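Local coordinates for protein glucosamine--fructose-6-phosphate aminotransferase [isomerizing] (Francisella tularensis subsp. tularensis, PDB 3TBF) that probably catalyses formation of glucosamine 6-phosphate from fructose 6-phosphate and glutamine, and is represented here by its C-terminal domain with two SIS modules, at residues K11-L15 / D358-P362; I18-P22 / L211-T215. One frame throughout, in Å; residues are numbered along the deposited sequence.

In the fold
Both interactions use helix 13-19, one near each of its ends. In interaction 1 its start meets the C-terminal tail that follows helix 335-355. In interaction 2 residues 18-22, where helix 13-19 gives way to helix 21-30, meet the link between helices 203-211 and 214-221. The centres of the two contacts are about 15 Å apart. Segments 11-15 and 18-22 adjoin in the sequence, with no other touch between the two contacts. Helix 335-355 ties them together: Y349 hydrogen-bonds H12, and the adjacent H350 hydrogen-bonds D214. This helix follows the second of two five-stranded parallel sheets (order 2-1-3-4-5), consistent with paired SIS domains. The second subunit touches neither contact.

Interaction 1: K11-L15 / D358-P362; sequences KHYML and DVDQP
The imidazole of H12 has the methyl CG2 of V359 over one face and the carboxylate of D360 at its edge. CG2 comes closest to H12 CD2, at 3.3 Å. The phenol ring of Y13 meets D360 at its edge too, with Y13 CD2 3.3 Å from D360 OD2. The carboxylate plane is inclined at 64° to the plane of each ring.

The motif is a carboxylate bound at the N-terminal end of a helix. H12 holds the N-cap position of helix 13-19, and the first two N-H groups of the helix point at D360. Y13 N donates to D360 OD2 at 2.8 Å, with an angle of 155° at the hydrogen. It arrives on the syn side, slightly out of the carboxylate plane. M14 N donates to D360 OD1, also at 2.8 Å, along a more bent path and on the syn lone pair. Each oxygen thus takes one amide, and the two bonds together fix the rotation of the group. The positive end of the helix dipole probably helps to stabilise the carboxylate charge.

The imidazole makes its own polar bond elsewhere: H12 ND1 is hydrogen-bonded to Y349 OH of helix 335-355. Backbone hydrogen bonds of V359 with V161 and of Q361 with I159 also hold the tail. In this way the C-terminal tail is joined to the N-terminal part of the domain, 343 residues away in sequence.

M14, a selenomethionine here, closes the apolar side. Its CG is anti to the backbone N (chi1 -173°) and the chain runs on extended past V359. The two side chains cross at about a right angle, and M14 SE lies 4.2 Å from V359 CB.

Interaction 2: I18-P22 / L211-T215; sequences IYEQP and LKLDT
Apolar contacts centre on L211, whose two methyls divide the work. L211 CD2 sits over the middle of the Y19 ring in a CH-pi contact, 4.0 Å from the centroid and only 2° off the ring normal. The same methyl touches I18 CG2 at 3.7 Å. L211 CD1 meets P22 CG end-on, 3.7 Å away, and also lies near Y19 CD2. With L211 CG anti to its carbonyl carbon (chi1 -70°), CD2 lies over the Y19 ring and CD1 against P22.

L211 opens a type I beta turn to D214, closed by a hydrogen bond from D214 N to L211 O. The turn links helix 203-211 to helix 214-221 and brings L211 and D214 to the same tyrosine.

Of the polar contacts, one crosses between the segments. Y19 OH donates to D214 OD2 at 2.6 Å, on the anti lone pair of that oxygen. OD2 lies at the edge of the phenol ring, in its plane. D214 OD1 is hydrogen-bonded to H350 NE2 of helix 335-355, so each carboxylate oxygen has a partner. Within 18-22, Q21 NE2 donates to I18 O at 2.8 Å, in the carbonyl plane.

Interaction 1: K11-L15 / D358-P362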
loop_
_atom_site.group_PDB
_atom_site.type_symbol
_atom_site.label_atom_id
_atom_site.label_comp_id
_atom_site.label_asym_id
_atom_site.label_seq_id
_atom_site.Cartn_x
_atom_site.Cartn_y
_atom_site.Cartn_z
ATOM N N LYS A 11 -23.423 -22.113 13.636
ATOM C CA LYS A 11 -22.963 -23.207 12.782
ATOM C C LYS A 11 -21.451 -23.395 12.770
ATOM O O LYS A 11 -20.981 -24.501 12.614
ATOM C CB LYS A 11 -23.425 -22.904 11.362
ATOM C CG LYS A 11 -23.722 -24.117 10.486
ATOM C CD LYS A 11 -25.215 -24.218 10.244
ATOM C CE LYS A 11 -25.768 -23.024 9.433
ATOM N NZ LYS A 11 -27.253 -23.202 9.166
ATOM N N HIS A 12 -20.710 -22.297 12.918
ATOM C CA HIS A 12 -19.252 -22.249 12.865
ATOM C C HIS A 12 -18.785 -21.203 13.841
ATOM O O HIS A 12 -19.522 -20.244 14.108
ATOM C CB HIS A 12 -18.800 -21.805 11.489
ATOM C CG HIS A 12 -19.122 -22.782 10.416
ATOM N ND1 HIS A 12 -20.285 -22.718 9.673
ATOM C CD2 HIS A 12 -18.456 -23.874 9.982
ATOM C CE1 HIS A 12 -20.310 -23.722 8.814
ATOM N NE2 HIS A 12 -19.212 -24.435 8.982
ATOM N N TYR A 13 -17.586 -21.342 14.362
ATOM C CA TYR A 13 -17.061 -20.324 15.252
ATOM C C TYR A 13 -16.939 -18.978 14.567
ATOM O O TYR A 13 -17.203 -17.930 15.172
ATOM C CB TYR A 13 -15.694 -20.692 15.815
ATOM C CG TYR A 13 -15.709 -21.806 16.796
ATOM C CD1 TYR A 13 -15.902 -21.571 18.156
ATOM C CD2 TYR A 13 -15.521 -23.109 16.369
ATOM C CE1 TYR A 13 -15.920 -22.640 19.074
ATOM C CE2 TYR A 13 -15.541 -24.173 17.253
ATOM C CZ TYR A 13 -15.722 -23.948 18.593
ATOM O OH TYR A 13 -15.704 -25.054 19.424
HETATM N N MSE A 14 -16.534 -18.982 13.314
HETATM C CA MSE A 14 -16.386 -17.707 12.608
HETATM C C MSE A 14 -17.702 -16.924 12.641
HETATM O O MSE A 14 -17.690 -15.727 12.796
HETATM C CB MSE A 14 -15.954 -17.879 11.164
HETATM C CG MSE A 14 -15.657 -16.548 10.585
HETATM SE SE MSE A 14 -14.942 -16.604 8.824
HETATM C CE MSE A 14 -15.001 -14.625 8.307
ATOM N N LEU A 15 -18.821 -17.608 12.494
ATOM C CA LEU A 15 -20.104 -16.929 12.444
ATOM C C LEU A 15 -20.492 -16.446 13.827
ATOM O O LEU A 15 -21.012 -15.376 13.983
ATOM C CB LEU A 15 -21.182 -17.849 11.878
ATOM C CG LEU A 15 -22.518 -17.214 11.577
ATOM C CD1 LEU A 15 -22.331 -16.099 10.587
ATOM C CD2 LEU A 15 -23.515 -18.294 11.062
ATOM N N ASP A 358 -12.663 -23.986 4.509
ATOM C CA ASP A 358 -12.734 -24.094 5.971
ATOM C C ASP A 358 -12.951 -22.699 6.496
ATOM O O ASP A 358 -12.291 -21.750 6.047
ATOM C CB ASP A 358 -11.417 -24.653 6.571
ATOM C CG ASP A 358 -11.323 -26.182 6.487
ATOM O OD1 ASP A 358 -12.386 -26.861 6.523
ATOM O OD2 ASP A 358 -10.179 -26.700 6.386
ATOM N N VAL A 359 -13.875 -22.532 7.424
ATOM C CA VAL A 359 -13.981 -21.216 8.013
ATOM C C VAL A 359 -13.342 -21.198 9.381
ATOM O O VAL A 359 -12.856 -20.188 9.813
ATOM C CB VAL A 359 -15.412 -20.670 7.976
ATOM C CG1 VAL A 359 -15.747 -20.316 6.536
ATOM C CG2 VAL A 359 -16.392 -21.670 8.567
ATOM N N ASP A 360 -13.317 -22.326 10.057
ATOM C CA ASP A 360 -12.754 -22.358 11.385
ATOM C C ASP A 360 -11.320 -22.911 11.349
ATOM O O ASP A 360 -10.925 -23.588 10.396
ATOM C CB ASP A 360 -13.653 -23.195 12.295
ATOM C CG ASP A 360 -14.972 -22.477 12.662
ATOM O OD1 ASP A 360 -15.058 -21.213 12.577
ATOM O OD2 ASP A 360 -15.919 -23.210 13.056
ATOM N N GLN A 361 -10.539 -22.587 12.378
ATOM C CA GLN A 361 -9.206 -23.159 12.547
ATOM C C GLN A 361 -9.363 -24.550 13.169
ATOM O O GLN A 361 -10.441 -24.902 13.680
ATOM C CB GLN A 361 -8.323 -22.292 13.455
ATOM C CG GLN A 361 -8.143 -20.813 13.053
ATOM C CD GLN A 361 -7.533 -19.970 14.203
ATOM O OE1 GLN A 361 -6.627 -20.432 14.898
ATOM N NE2 GLN A 361 -8.033 -18.749 14.402
ATOM N N PRO A 362 -8.315 -25.365 13.092
ATOM C CA PRO A 362 -8.211 -26.589 13.883
ATOM C C PRO A 362 -8.158 -26.366 15.404
ATOM O O PRO A 362 -8.499 -27.271 16.170
ATOM C CB PRO A 362 -6.889 -27.190 13.407
ATOM C CG PRO A 362 -6.561 -26.510 12.091
ATOM C CD PRO A 362 -7.611 -25.482 11.814
#

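Interaction 2: I18-P22 / L211-T215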
loop_
_atom_site.group_PDB
_atom_site.type_symbol
_atom_site.label_atom_id
_atom_site.label_comp_id
_atom_site.label_asym_id
_atom_site.label_seq_id
_atom_site.Cartn_x
_atom_site.Cartn_y
_atom_site.Cartn_z
ATOM N N ILE A 18 -18.531 -13.179 14.330
ATOM C CA ILE A 18 -19.073 -12.049 13.628
ATOM C C ILE A 18 -20.245 -11.527 14.429
ATOM O O ILE A 18 -20.400 -10.319 14.563
ATOM C CB ILE A 18 -19.532 -12.439 12.251
ATOM C CG1 ILE A 18 -18.326 -12.674 11.360
ATOM C CG2 ILE A 18 -20.357 -11.378 11.679
ATOM C CD1 ILE A 18 -18.660 -13.312 10.048
ATOM N N TYR A 19 -21.033 -12.439 14.994
ATOM C CA TYR A 19 -22.200 -12.045 15.787
ATOM C C TYR A 19 -21.890 -11.601 17.190
ATOM O O TYR A 19 -22.778 -11.089 17.814
ATOM C CB TYR A 19 -23.261 -13.132 15.833
ATOM C CG TYR A 19 -24.168 -13.065 14.645
ATOM C CD1 TYR A 19 -23.799 -13.621 13.442
ATOM C CD2 TYR A 19 -25.405 -12.458 14.729
ATOM C CE1 TYR A 19 -24.646 -13.578 12.343
ATOM C CE2 TYR A 19 -26.261 -12.423 13.648
ATOM C CZ TYR A 19 -25.872 -12.995 12.449
ATOM O OH TYR A 19 -26.692 -12.929 11.335
ATOM N N GLU A 20 -20.652 -11.758 17.667
ATOM C CA GLU A 20 -20.268 -11.207 18.970
ATOM C C GLU A 20 -19.851 -9.746 18.869
ATOM O O GLU A 20 -19.555 -9.100 19.852
ATOM C CB GLU A 20 -19.072 -11.955 19.509
ATOM C CG GLU A 20 -19.339 -13.282 20.169
ATOM C CD GLU A 20 -18.054 -13.854 20.808
ATOM O OE1 GLU A 20 -17.214 -14.453 20.093
ATOM O OE2 GLU A 20 -17.880 -13.681 22.031
ATOM N N GLN A 21 -19.788 -9.198 17.668
ATOM C CA GLN A 21 -19.161 -7.895 17.509
ATOM C C GLN A 21 -19.882 -6.777 18.196
ATOM O O GLN A 21 -19.281 -5.889 18.717
ATOM C CB GLN A 21 -18.914 -7.589 16.022
ATOM C CG GLN A 21 -17.751 -8.388 15.502
ATOM C CD GLN A 21 -17.509 -8.208 14.071
ATOM O OE1 GLN A 21 -16.433 -7.707 13.638
ATOM N NE2 GLN A 21 -18.449 -8.687 13.285
ATOM N N PRO A 22 -21.191 -6.805 18.214
ATOM C CA PRO A 22 -21.872 -5.750 18.987
ATOM C C PRO A 22 -21.512 -5.734 20.468
ATOM O O PRO A 22 -21.293 -4.682 21.018
ATOM C CB PRO A 22 -23.356 -6.083 18.797
ATOM C CG PRO A 22 -23.372 -6.717 17.480
ATOM C CD PRO A 22 -22.155 -7.629 17.487
ATOM N N LEU A 211 -25.746 -6.725 10.673
ATOM C CA LEU A 211 -25.919 -8.169 10.786
ATOM C C LEU A 211 -27.284 -8.660 10.219
ATOM O O LEU A 211 -27.457 -9.825 9.842
ATOM C CB LEU A 211 -25.806 -8.574 12.263
ATOM C CG LEU A 211 -24.411 -8.461 12.887
ATOM C CD1 LEU A 211 -24.447 -8.570 14.443
ATOM C CD2 LEU A 211 -23.508 -9.497 12.311
ATOM N N LYS A 212 -28.229 -7.765 10.122
ATOM C CA LYS A 212 -29.467 -8.124 9.457
ATOM C C LYS A 212 -29.318 -8.472 8.011
ATOM O O LYS A 212 -30.206 -9.121 7.472
ATOM C CB LYS A 212 -30.485 -6.990 9.519
ATOM C CG LYS A 212 -31.598 -7.241 10.460
ATOM C CD LYS A 212 -31.130 -7.331 11.915
ATOM C CE LYS A 212 -32.203 -6.729 12.871
ATOM N NZ LYS A 212 -33.025 -7.768 13.474
ATOM N N LEU A 213 -28.224 -8.040 7.370
ATOM C CA LEU A 213 -28.052 -8.305 5.951
ATOM C C LEU A 213 -27.597 -9.727 5.672
ATOM O O LEU A 213 -27.407 -10.117 4.509
ATOM C CB LEU A 213 -27.066 -7.319 5.348
ATOM C CG LEU A 213 -27.370 -5.841 5.513
ATOM C CD1 LEU A 213 -26.267 -5.086 4.784
ATOM C CD2 LEU A 213 -28.767 -5.465 4.939
ATOM N N ASP A 214 -27.414 -10.493 6.734
ATOM C CA ASP A 214 -26.896 -11.869 6.645
ATOM C C ASP A 214 -27.594 -12.700 5.565
ATOM O O ASP A 214 -26.956 -13.187 4.615
ATOM C CB ASP A 214 -26.989 -12.503 8.030
ATOM C CG ASP A 214 -26.367 -13.871 8.131
ATOM O OD1 ASP A 214 -25.998 -14.478 7.152
ATOM O OD2 ASP A 214 -26.294 -14.401 9.264
ATOM N N THR A 215 -28.908 -12.820 5.675
ATOM C CA THR A 215 -29.716 -13.621 4.764
ATOM C C THR A 215 -29.574 -13.158 3.319
ATOM O O THR A 215 -29.323 -13.994 2.434
ATOM C CB THR A 215 -31.212 -13.634 5.250
ATOM O OG1 THR A 215 -31.289 -14.349 6.504
ATOM C CG2 THR A 215 -32.150 -14.264 4.220
#